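Local coordinates for LAIR1 ecotodomain from MGD21 antibody (Homo sapiens, PDB 7JZK), which forms the LAIR1 ectodomain, an immunoglobulin domain carried as an insertion in the MGD21 antibody, and binds the variable V2 domain of a Plasmodium RIFIN, at residues 39-42 and 43-46. Residues are numbered along the deposited sequence; the frame is centred on the assembly and turned at random.
Sequences RERN and YLYS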
ATOM      1  N   ARG A  39       2.615  -0.649 -10.716  1.00 43.10           N
ATOM      2  CA  ARG A  39       1.875  -0.039 -11.831  1.00 43.18           C
ATOM      3  C   ARG A  39       2.713   1.105 -12.386  1.00 43.08           C
ATOM      4  O   ARG A  39       3.891   1.169 -12.091  1.00 40.33           O
ATOM      5  CB  ARG A  39       0.505   0.429 -11.351  1.00 50.37           C
ATOM      6  CG  ARG A  39      -0.409  -0.686 -10.872  1.00 48.28           C
ATOM      7  CD  ARG A  39      -1.750  -0.577 -11.562  1.00 57.25           C
ATOM      8  NE  ARG A  39      -1.591  -0.591 -13.006  1.00 67.07           N
ATOM      9  CZ  ARG A  39      -2.587  -0.522 -13.876  1.00 60.42           C
ATOM     10  NH1 ARG A  39      -3.836  -0.439 -13.457  1.00 55.24           N
ATOM     11  NH2 ARG A  39      -2.328  -0.536 -15.166  1.00 58.72           N
ATOM     12  N   GLU A  40       2.092   2.000 -13.124  1.00 44.77           N
ATOM     13  CA  GLU A  40       2.801   3.165 -13.701  1.00 46.24           C
ATOM     14  C   GLU A  40       3.397   3.994 -12.563  1.00 45.28           C
ATOM     15  O   GLU A  40       4.361   4.705 -12.802  1.00 40.80           O
ATOM     16  CB  GLU A  40       1.824   3.970 -14.548  1.00 48.28           C
ATOM     17  CG  GLU A  40       0.529   3.240 -14.838  1.00 55.90           C
ATOM     18  CD  GLU A  40      -0.505   3.339 -13.732  1.00 72.54           C
ATOM     19  OE1 GLU A  40      -0.379   4.239 -12.892  1.00 67.88           O
ATOM     20  OE2 GLU A  40      -1.414   2.501 -13.703  1.00 69.41           O
ATOM     21  N   ARG A  41       2.808   3.905 -11.379  1.00 42.38           N
ATOM     22  CA  ARG A  41       3.344   4.628 -10.218  1.00 39.35           C
ATOM     23  C   ARG A  41       3.925   3.686  -9.173  1.00 42.60           C
ATOM     24  O   ARG A  41       3.328   2.638  -8.938  1.00 41.94           O
ATOM     25  CB  ARG A  41       2.386   5.724  -9.761  1.00 46.63           C
ATOM     26  CG  ARG A  41       2.470   6.982 -10.611  1.00 52.51           C
ATOM     27  CD  ARG A  41       1.138   7.679 -10.776  1.00 67.07           C
ATOM     28  NE  ARG A  41       0.072   6.776 -11.173  1.00 76.73           N
ATOM     29  CZ  ARG A  41      -1.169   7.161 -11.440  1.00 79.79           C
ATOM     30  NH1 ARG A  41      -2.082   6.272 -11.789  1.00 90.65           N
ATOM     31  NH2 ARG A  41      -1.493   8.438 -11.352  1.00 70.27           N
ATOM     32  N   ASN A  42       5.035   4.092  -8.563  1.00 43.57           N
ATOM     33  CA  ASN A  42       5.809   3.296  -7.580  1.00 42.70           C
ATOM     34  C   ASN A  42       4.959   2.937  -6.376  1.00 45.11           C
ATOM     35  O   ASN A  42       5.204   1.890  -5.798  1.00 44.44           O
ATOM     36  CB  ASN A  42       6.912   4.203  -7.028  1.00 44.30           C
ATOM     37  CG  ASN A  42       8.320   3.751  -7.322  1.00 53.70           C
ATOM     38  OD1 ASN A  42       8.532   2.671  -7.857  1.00 52.32           O
ATOM     39  ND2 ASN A  42       9.289   4.578  -6.972  1.00 57.50           N
ATOM     40  N   TYR A  43       4.058   3.820  -5.990  1.00 37.03           N
ATOM     41  CA  TYR A  43       3.230   3.624  -4.780  1.00 41.84           C
ATOM     42  C   TYR A  43       2.034   2.703  -5.002  1.00 38.08           C
ATOM     43  O   TYR A  43       1.363   2.402  -4.040  1.00 43.27           O
ATOM     44  CB  TYR A  43       2.871   4.988  -4.197  1.00 41.93           C
ATOM     45  CG  TYR A  43       2.321   6.006  -5.163  1.00 45.48           C
ATOM     46  CD1 TYR A  43       3.140   6.971  -5.720  1.00 41.54           C
ATOM     47  CD2 TYR A  43       0.979   6.031  -5.487  1.00 37.66           C
ATOM     48  CE1 TYR A  43       2.642   7.921  -6.592  1.00 46.45           C
ATOM     49  CE2 TYR A  43       0.462   6.973  -6.356  1.00 39.29           C
ATOM     50  CZ  TYR A  43       1.299   7.921  -6.910  1.00 49.28           C
ATOM     51  OH  TYR A  43       0.806   8.854  -7.767  1.00 52.56           O
ATOM     52  N   LEU A  44       1.750   2.341  -6.237  1.00 42.06           N
ATOM     53  CA  LEU A  44       0.662   1.383  -6.514  1.00 42.03           C
ATOM     54  C   LEU A  44       1.319   0.038  -6.798  1.00 46.62           C
ATOM     55  O   LEU A  44       1.938  -0.110  -7.851  1.00 43.70           O
ATOM     56  CB  LEU A  44      -0.159   1.921  -7.681  1.00 36.84           C
ATOM     57  CG  LEU A  44      -0.645   3.357  -7.536  1.00 46.03           C
ATOM     58  CD1 LEU A  44      -1.231   3.858  -8.843  1.00 49.10           C
ATOM     59  CD2 LEU A  44      -1.666   3.465  -6.420  1.00 41.63           C
ATOM     60  N   TYR A  45       1.241  -0.876  -5.837  1.00 47.14           N
ATOM     61  CA  TYR A  45       1.978  -2.149  -5.975  1.00 42.88           C
ATOM     62  C   TYR A  45       1.333  -3.327  -5.255  1.00 42.83           C
ATOM     63  O   TYR A  45       0.532  -3.108  -4.357  1.00 43.59           O
ATOM     64  CB  TYR A  45       3.432  -1.946  -5.543  1.00 36.71           C
ATOM     65  CG  TYR A  45       3.730  -1.606  -4.109  1.00 36.29           C
ATOM     66  CD1 TYR A  45       4.265  -0.377  -3.778  1.00 37.70           C
ATOM     67  CD2 TYR A  45       3.573  -2.538  -3.101  1.00 40.35           C
ATOM     68  CE1 TYR A  45       4.591  -0.063  -2.473  1.00 37.37           C
ATOM     69  CE2 TYR A  45       3.877  -2.236  -1.788  1.00 32.33           C
ATOM     70  CZ  TYR A  45       4.391  -0.994  -1.475  1.00 33.57           C
ATOM     71  OH  TYR A  45       4.701  -0.700  -0.188  1.00 34.04           O
ATOM     72  N   SER A  46       1.710  -4.545  -5.640  1.00 42.23           N
ATOM     73  CA  SER A  46       1.298  -5.737  -4.908  1.00 33.73           C
ATOM     74  C   SER A  46       2.515  -6.626  -4.727  1.00 46.39           C
ATOM     75  O   SER A  46       3.265  -6.867  -5.684  1.00 42.11           O
ATOM     76  CB  SER A  46       0.194  -6.484  -5.644  1.00 38.68           C
ATOM     77  OG  SER A  46      -1.042  -5.793  -5.504  1.00 47.07           O
TER
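The side chain of Arg41 crosses the ring of Tyr43, with CG and CD at the hydroxyl end. Its CB lies over one ring face, offset toward the rim and 4.0 Å from the centroid of the Tyr43 ring, in a CH-pi contact. Arg41 CD lies 3.2 Å from Tyr43 OH. Tyr43 CG sits between its own backbone N and carbonyl carbon (chi1 49°), which folds the ring back over Arg41. The guanidinium plane stands 45° from the ring. Leu44 lies alongside Arg41, pointing the same way, with CD1 3.9 Å from Arg41 NH1.

A type I beta turn from Arg41 to Leu44 underlies this packing. Leu44 N donates to Arg41 O at 3.1 Å, from above the carbonyl plane. Arg39 N donates to Leu44 O at 3.0 Å and ties the two arms of the loop. The loop joins antiparallel strands 34-38 and 45-48 of the immunoglobulin fold, the second an edge strand within this chain, where the backbone of Tyr45 bonds to RIFIN.

Glu40 lies between two arginines. Its OE1 takes Arg41 NH1 on the syn side at 2.9 Å, but tilted out of both planes, and a weak bond from Arg41 NE joins it. Its OE2 is over a face of the Arg39 guanidinium, so that pairing rests on charge alone. Arg39 gives NH1 to Gly71 O and NH2 to Ala73 O. The Tyr43 hydroxyl is hydrogen-bonded to Gln86 of the RIFIN chain, and Tyr43 O accepts from Arg92 of that chain.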